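Local coordinates for protein 2-C-methyl-D-erythritol 4-phosphate cytidylyltransferase (Neisseria gonorrhoeae, PDB 1VGW) that probably catalyses the transfer of a cytidylyl group from CTP to 2-C-methyl-D-erythritol 4-phosphate, releasing diphosphate, in the isoprenoid pathway that starts from deoxyxylulose phosphate, at residues C116-A121 and Q207-N212; G135-V140 and T168-Q173. All coordinates share one frame; numbering follows the deposited sequence.

Contact 1: residues C116-A121 and Q207-N212; sequences CLPSEA and QGDARN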
ATOM      1  N   CYS B 116      -6.705 -10.865   6.752  1.00 38.60           N
ATOM      2  CA  CYS B 116      -7.611 -10.805   5.612  1.00 37.36           C
ATOM      3  C   CYS B 116      -7.001 -11.439   4.376  1.00 37.53           C
ATOM      4  O   CYS B 116      -7.391 -11.124   3.254  1.00 36.70           O
ATOM      5  CB  CYS B 116      -7.975  -9.329   5.348  1.00 40.84           C
ATOM      6  SG  CYS B 116      -9.012  -8.653   6.712  1.00 43.90           S
ATOM      7  N   LEU B 117      -6.054 -12.359   4.575  1.00 36.88           N
ATOM      8  CA  LEU B 117      -5.419 -13.048   3.458  1.00 38.08           C
ATOM      9  C   LEU B 117      -6.446 -13.855   2.674  1.00 38.33           C
ATOM     10  O   LEU B 117      -6.958 -14.845   3.201  1.00 38.48           O
ATOM     11  CB  LEU B 117      -4.376 -14.029   4.065  1.00 38.92           C
ATOM     12  CG  LEU B 117      -3.860 -15.106   3.084  1.00 38.44           C
ATOM     13  CD1 LEU B 117      -2.979 -14.460   2.035  1.00 30.34           C
ATOM     14  CD2 LEU B 117      -3.207 -16.263   3.808  1.00 31.05           C
ATOM     15  N   PRO B 118      -6.755 -13.485   1.449  1.00 38.53           N
ATOM     16  CA  PRO B 118      -7.708 -14.194   0.643  1.00 38.81           C
ATOM     17  C   PRO B 118      -7.327 -15.645   0.400  1.00 41.39           C
ATOM     18  O   PRO B 118      -6.308 -16.008  -0.205  1.00 41.54           O
ATOM     19  CB  PRO B 118      -7.709 -13.489  -0.708  1.00 38.04           C
ATOM     20  CG  PRO B 118      -6.698 -12.446  -0.651  1.00 38.65           C
ATOM     21  CD  PRO B 118      -6.198 -12.309   0.753  1.00 39.12           C
ATOM     22  N   SER B 119      -8.303 -16.531   0.621  1.00 42.51           N
ATOM     23  CA  SER B 119      -8.122 -17.945   0.353  1.00 43.98           C
ATOM     24  C   SER B 119      -7.556 -18.227  -1.029  1.00 44.11           C
ATOM     25  O   SER B 119      -6.737 -19.115  -1.238  1.00 44.13           O
ATOM     26  CB  SER B 119      -9.512 -18.626   0.463  1.00 44.23           C
ATOM     27  OG  SER B 119      -9.269 -20.014   0.562  1.00 50.20           O
ATOM     28  N   GLU B 120      -7.989 -17.482  -2.040  1.00 44.48           N
ATOM     29  CA  GLU B 120      -7.485 -17.651  -3.389  1.00 46.62           C
ATOM     30  C   GLU B 120      -5.985 -17.355  -3.485  1.00 45.76           C
ATOM     31  O   GLU B 120      -5.255 -17.997  -4.257  1.00 45.42           O
ATOM     32  CB  GLU B 120      -8.267 -16.719  -4.334  1.00 51.92           C
ATOM     33  CG  GLU B 120      -8.454 -17.287  -5.722  1.00 59.42           C
ATOM     34  CD  GLU B 120      -9.393 -16.496  -6.612  1.00 66.40           C
ATOM     35  OE1 GLU B 120      -9.258 -16.595  -7.868  1.00 65.88           O
ATOM     36  OE2 GLU B 120     -10.296 -15.791  -6.095  1.00 66.30           O
ATOM     37  N   ALA B 121      -5.530 -16.388  -2.680  1.00 43.44           N
ATOM     38  CA  ALA B 121      -4.133 -15.974  -2.667  1.00 40.95           C
ATOM     39  C   ALA B 121      -3.246 -17.075  -2.073  1.00 39.30           C
ATOM     40  O   ALA B 121      -2.124 -17.304  -2.492  1.00 36.29           O
ATOM     41  CB  ALA B 121      -3.950 -14.667  -1.906  1.00 33.55           C
ATOM     42  N   GLN B 207       1.822 -13.133  -6.996  1.00 33.45           N
ATOM     43  CA  GLN B 207       0.877 -12.059  -6.816  1.00 34.66           C
ATOM     44  C   GLN B 207       0.052 -12.209  -5.558  1.00 36.65           C
ATOM     45  O   GLN B 207      -0.625 -13.215  -5.358  1.00 38.24           O
ATOM     46  CB  GLN B 207      -0.037 -11.924  -8.033  1.00 31.26           C
ATOM     47  CG  GLN B 207      -1.087 -10.874  -7.940  1.00 36.92           C
ATOM     48  CD  GLN B 207      -0.646  -9.430  -7.838  1.00 39.40           C
ATOM     49  OE1 GLN B 207       0.396  -8.963  -8.352  1.00 39.14           O
ATOM     50  NE2 GLN B 207      -1.514  -8.653  -7.180  1.00 40.00           N
ATOM     51  N   GLY B 208       0.102 -11.189  -4.688  1.00 37.53           N
ATOM     52  CA  GLY B 208      -0.670 -11.219  -3.449  1.00 36.04           C
ATOM     53  C   GLY B 208      -2.037 -10.561  -3.641  1.00 36.73           C
ATOM     54  O   GLY B 208      -2.783 -10.914  -4.558  1.00 35.56           O
ATOM     55  N   ASP B 209      -2.329  -9.563  -2.807  1.00 37.93           N
ATOM     56  CA  ASP B 209      -3.614  -8.869  -2.872  1.00 36.67           C
ATOM     57  C   ASP B 209      -3.668  -7.633  -1.990  1.00 38.03           C
ATOM     58  O   ASP B 209      -3.211  -7.625  -0.843  1.00 36.35           O
ATOM     59  CB  ASP B 209      -4.688  -9.882  -2.421  1.00 43.32           C
ATOM     60  CG  ASP B 209      -6.104  -9.407  -2.641  1.00 45.80           C
ATOM     61  OD1 ASP B 209      -6.765  -9.887  -3.589  1.00 46.85           O
ATOM     62  OD2 ASP B 209      -6.569  -8.567  -1.836  1.00 46.71           O
ATOM     63  N   ALA B 210      -4.431  -6.623  -2.425  1.00 38.25           N
ATOM     64  CA  ALA B 210      -4.607  -5.381  -1.723  1.00 41.03           C
ATOM     65  C   ALA B 210      -5.311  -5.510  -0.377  1.00 42.64           C
ATOM     66  O   ALA B 210      -5.128  -4.664   0.500  1.00 39.87           O
ATOM     67  CB  ALA B 210      -5.407  -4.387  -2.580  1.00 44.37           C
ATOM     68  N   ARG B 211      -6.115  -6.563  -0.211  1.00 43.58           N
ATOM     69  CA  ARG B 211      -6.813  -6.808   1.049  1.00 43.94           C
ATOM     70  C   ARG B 211      -5.916  -7.501   2.070  1.00 43.91           C
ATOM     71  O   ARG B 211      -6.227  -7.453   3.274  1.00 44.47           O
ATOM     72  CB  ARG B 211      -8.042  -7.721   0.838  1.00 46.17           C
ATOM     73  CG  ARG B 211      -9.109  -7.196  -0.095  1.00 47.03           C
ATOM     74  CD  ARG B 211      -9.404  -8.223  -1.202  1.00 48.17           C
ATOM     75  NE  ARG B 211     -10.224  -9.318  -0.773  1.00 49.92           N
ATOM     76  CZ  ARG B 211     -10.396 -10.496  -1.355  1.00 51.49           C
ATOM     77  NH1 ARG B 211     -11.197 -11.404  -0.795  1.00 50.95           N
ATOM     78  NH2 ARG B 211      -9.779 -10.788  -2.490  1.00 49.61           N
ATOM     79  N   ASN B 212      -4.804  -8.101   1.652  1.00 43.19           N
ATOM     80  CA  ASN B 212      -3.878  -8.812   2.548  1.00 41.41           C
ATOM     81  C   ASN B 212      -3.025  -7.867   3.358  1.00 40.96           C
ATOM     82  O   ASN B 212      -1.806  -8.068   3.585  1.00 40.48           O
ATOM     83  CB  ASN B 212      -2.982  -9.728   1.682  1.00 37.70           C
ATOM     84  CG  ASN B 212      -2.124 -10.703   2.444  1.00 34.80           C
ATOM     85  OD1 ASN B 212      -2.422 -11.090   3.582  1.00 31.23           O
ATOM     86  ND2 ASN B 212      -1.012 -11.127   1.845  1.00 32.12           N
TER

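Contact 2: residues G135-V140 and T168-Q173; sequences GGILAV and TPQLFQ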
ATOM      1  N   GLY B 135      11.310 -21.889  -3.345  1.00 27.70           N
ATOM      2  CA  GLY B 135      10.310 -21.220  -2.526  1.00 26.48           C
ATOM      3  C   GLY B 135       9.813 -19.950  -3.213  1.00 26.70           C
ATOM      4  O   GLY B 135      10.182 -19.697  -4.367  1.00 25.35           O
ATOM      5  N   GLY B 136       9.105 -19.122  -2.455  1.00 25.16           N
ATOM      6  CA  GLY B 136       8.494 -17.934  -3.080  1.00 24.49           C
ATOM      7  C   GLY B 136       7.618 -17.209  -2.051  1.00 24.29           C
ATOM      8  O   GLY B 136       7.486 -17.659  -0.928  1.00 22.32           O
ATOM      9  N   ILE B 137       7.187 -15.960  -2.387  1.00 23.60           N
ATOM     10  CA  ILE B 137       6.421 -15.191  -1.431  1.00 22.52           C
ATOM     11  C   ILE B 137       5.277 -14.471  -2.116  1.00 23.40           C
ATOM     12  O   ILE B 137       5.278 -14.268  -3.318  1.00 25.61           O
ATOM     13  CB  ILE B 137       7.262 -14.099  -0.726  1.00 23.65           C
ATOM     14  CG1 ILE B 137       7.615 -12.979  -1.724  1.00 23.68           C
ATOM     15  CG2 ILE B 137       8.521 -14.644  -0.069  1.00 20.79           C
ATOM     16  CD1 ILE B 137       8.459 -11.866  -1.116  1.00 24.07           C
ATOM     17  N   LEU B 138       4.297 -14.053  -1.292  1.00 24.77           N
ATOM     18  CA  LEU B 138       3.229 -13.222  -1.900  1.00 24.88           C
ATOM     19  C   LEU B 138       3.788 -11.783  -1.935  1.00 26.60           C
ATOM     20  O   LEU B 138       4.625 -11.420  -1.076  1.00 23.78           O
ATOM     21  CB  LEU B 138       1.942 -13.245  -1.098  1.00 27.22           C
ATOM     22  CG  LEU B 138       1.097 -14.511  -1.088  1.00 28.38           C
ATOM     23  CD1 LEU B 138      -0.181 -14.329  -0.276  1.00 30.54           C
ATOM     24  CD2 LEU B 138       0.756 -14.966  -2.493  1.00 31.15           C
ATOM     25  N   ALA B 139       3.399 -11.032  -2.960  1.00 26.74           N
ATOM     26  CA  ALA B 139       3.916  -9.630  -3.030  1.00 28.98           C
ATOM     27  C   ALA B 139       3.105  -8.869  -4.080  1.00 30.09           C
ATOM     28  O   ALA B 139       2.347  -9.540  -4.832  1.00 29.41           O
ATOM     29  CB  ALA B 139       5.385  -9.666  -3.355  1.00 29.63           C
ATOM     30  N   VAL B 140       3.113  -7.560  -4.041  1.00 29.16           N
ATOM     31  CA  VAL B 140       2.414  -6.714  -5.009  1.00 31.90           C
ATOM     32  C   VAL B 140       3.351  -5.659  -5.599  1.00 32.14           C
ATOM     33  O   VAL B 140       4.189  -5.059  -4.908  1.00 30.05           O
ATOM     34  CB  VAL B 140       1.182  -5.997  -4.405  1.00 35.71           C
ATOM     35  CG1 VAL B 140       0.180  -7.006  -3.833  1.00 37.60           C
ATOM     36  CG2 VAL B 140       1.548  -4.975  -3.350  1.00 32.18           C
ATOM     37  N   THR B 168       3.077 -11.650   3.284  1.00 29.07           N
ATOM     38  CA  THR B 168       3.258 -12.982   3.825  1.00 25.72           C
ATOM     39  C   THR B 168       2.023 -13.763   3.391  1.00 28.15           C
ATOM     40  O   THR B 168       1.040 -13.101   2.955  1.00 29.22           O
ATOM     41  CB  THR B 168       3.478 -13.016   5.315  1.00 27.98           C
ATOM     42  OG1 THR B 168       2.250 -12.734   5.984  1.00 30.19           O
ATOM     43  CG2 THR B 168       4.551 -12.042   5.821  1.00 26.28           C
ATOM     44  N   PRO B 169       2.014 -15.087   3.400  1.00 26.82           N
ATOM     45  CA  PRO B 169       3.068 -15.942   3.873  1.00 23.87           C
ATOM     46  C   PRO B 169       4.247 -16.025   2.942  1.00 23.16           C
ATOM     47  O   PRO B 169       4.147 -15.575   1.786  1.00 22.46           O
ATOM     48  CB  PRO B 169       2.391 -17.331   3.987  1.00 24.11           C
ATOM     49  CG  PRO B 169       0.927 -17.083   3.822  1.00 24.04           C
ATOM     50  CD  PRO B 169       0.863 -15.903   2.862  1.00 23.87           C
ATOM     51  N   GLN B 170       5.388 -16.399   3.465  1.00 23.97           N
ATOM     52  CA  GLN B 170       6.648 -16.635   2.740  1.00 23.77           C
ATOM     53  C   GLN B 170       6.911 -18.160   2.892  1.00 22.69           C
ATOM     54  O   GLN B 170       7.053 -18.601   4.034  1.00 20.50           O
ATOM     55  CB  GLN B 170       7.813 -15.838   3.373  1.00 19.55           C
ATOM     56  CG  GLN B 170       7.435 -14.334   3.363  1.00 25.28           C
ATOM     57  CD  GLN B 170       8.570 -13.358   3.288  1.00 27.18           C
ATOM     58  OE1 GLN B 170       9.720 -13.558   3.655  1.00 27.59           O
ATOM     59  NE2 GLN B 170       8.269 -12.111   2.834  1.00 29.09           N
ATOM     60  N   LEU B 171       6.911 -18.860   1.776  1.00 24.07           N
ATOM     61  CA  LEU B 171       7.001 -20.333   1.764  1.00 25.01           C
ATOM     62  C   LEU B 171       8.328 -20.918   1.376  1.00 27.10           C
ATOM     63  O   LEU B 171       8.739 -20.781   0.204  1.00 26.57           O
ATOM     64  CB  LEU B 171       5.863 -20.818   0.887  1.00 18.64           C
ATOM     65  CG  LEU B 171       5.776 -22.018   0.029  1.00 23.93           C
ATOM     66  CD1 LEU B 171       6.874 -23.061   0.108  1.00 16.97           C
ATOM     67  CD2 LEU B 171       4.410 -22.673   0.106  1.00 14.83           C
ATOM     68  N   PHE B 172       9.003 -21.620   2.293  1.00 26.39           N
ATOM     69  CA  PHE B 172      10.251 -22.299   2.045  1.00 26.39           C
ATOM     70  C   PHE B 172      10.322 -23.718   2.633  1.00 27.92           C
ATOM     71  O   PHE B 172       9.639 -24.046   3.620  1.00 27.21           O
ATOM     72  CB  PHE B 172      11.444 -21.469   2.617  1.00 20.54           C
ATOM     73  CG  PHE B 172      11.527 -20.116   1.959  1.00 23.11           C
ATOM     74  CD1 PHE B 172      11.131 -18.977   2.682  1.00 18.27           C
ATOM     75  CD2 PHE B 172      11.857 -19.967   0.624  1.00 19.71           C
ATOM     76  CE1 PHE B 172      11.125 -17.752   2.029  1.00 16.56           C
ATOM     77  CE2 PHE B 172      11.887 -18.750  -0.015  1.00 15.54           C
ATOM     78  CZ  PHE B 172      11.492 -17.609   0.731  1.00 15.34           C
ATOM     79  N   GLN B 173      11.153 -24.565   2.032  1.00 25.83           N
ATOM     80  CA  GLN B 173      11.430 -25.918   2.510  1.00 25.35           C
ATOM     81  C   GLN B 173      12.003 -25.792   3.933  1.00 23.22           C
ATOM     82  O   GLN B 173      12.870 -24.922   4.134  1.00 23.23           O
ATOM     83  CB  GLN B 173      12.531 -26.599   1.637  1.00 15.58           C
ATOM     84  CG  GLN B 173      12.045 -27.084   0.276  1.00 18.74           C
ATOM     85  CD  GLN B 173      13.203 -27.726  -0.499  1.00 25.86           C
ATOM     86  OE1 GLN B 173      13.615 -28.855  -0.183  1.00 22.99           O
ATOM     87  NE2 GLN B 173      13.787 -26.947  -1.407  1.00 24.42           N
TER

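Contact 1: residues C116-A121 and Q207-N212
The pyrrolidine ring of P118 lies against the paired side chains of D209 and R211. Its CB faces one side of the guanidinium plane, with P118 CB 3.8 Å from R211 NH2, while P118 CG meets the carboxylate carbon D209 CG at 3.7 Å. The guanidinium is covered near its rim, since P118 CG stands 3.9 Å above the plane, offset from the group's centre. R211 gets there by a chain bent at chi2 (126°) and chi3 (77°), which folds it back over its own turn.

That turn, D209 to N212, is a type I beta turn, closed by N212 N to D209 O. An Asx turn is laid over it: the backbone N of R211 donates to the anti lone pair of D209 OD2, 2.6 Å away and at 162°. The second oxygen, OD1, takes a weak, salt-bridging bond from R211 NH2.

At the other end, N212 runs alongside L117, both pointing the same way, and its OD1 rests 3.6 Å from L117 CB. The amide nitrogen, also beside L117 CD1, donates to Q167 OE1 and T168 O. C116 closes the edge through CB, which touches the carbonyl oxygen of R211 at 3.3 Å.

P118 also occupies the N-cap of helix 119-129, so the contact seats the start of that helix on the loop between strand 204-207 and helix 218-228. K214, predicted to position the substrate, follows two residues after N212. No hydrogen bond crosses between the segments; beyond the turn, D209 O accepts from Q167 NE2 and N212 O from R114 NH1. The two segments are thus joined by van der Waals packing, on a loop whose shape is probably held both by its own bonds and by Q167, T168 and R114.

Contact 2: residues G135-V140 and T168-Q173
I137 chi1 of 70° puts CG1 between the backbone N and the carbonyl carbon and leaves CG2 anti to the carbonyl carbon; with CG of Q170 set beside its backbone N (chi1 -58°), the two side chains run side by side, and I137 CG2 packs against the amide carbon Q170 CD at 3.6 Å. They form a non-hydrogen-bonded pair between strands 136-141 and 169-173, antiparallel neighbours in the mixed sheet. Next to it, G136 and L171 form the hydrogen-bonded pair: L171 N reaches G136 O at 3.0 Å, almost in line with the carbonyl, whereas G136 N reaches L171 O at 3.2 Å. A weak third bond joins L138 N to P169 O.

The F172 ring comes up obliquely to the glycines, CD2 lying 3.7 Å from G135 CA. L138 CD1 touches P169 CD (3.7 Å), the two side chains lying side by side, and L125 of helix 119-129 packs on both. A cis peptide bond precedes P169, where the chain turns a corner.

The buried amide of Q170 is satisfied, NE2 donating to D191 OD1 and Q167 O, and OE1 accepting from A193 N. The stem packs on I137, while the polar end links the strand to D191 and helix 192-197.

How the contacts relate
The centres of contacts 1 and 2 lie 12 Å apart, and the two meet directly. In sequence, 116-121 comes first, then both strands of contact 2, then 207-212. Helix 119-129 leads from contact 1 into strand 136-141, and strand 204-207, which runs parallel beside 136-141 in the mixed sheet, leads back to contact 1. G208 N probably donates to A139 O (2.8 Å), while L117 CD1 packs on L138 CD1 at 3.6 Å. The loop that runs on to K214 is thus tied to strand 136-141 as well as to the corner at T168, so the sheet and a predicted active-site residue are closely connected.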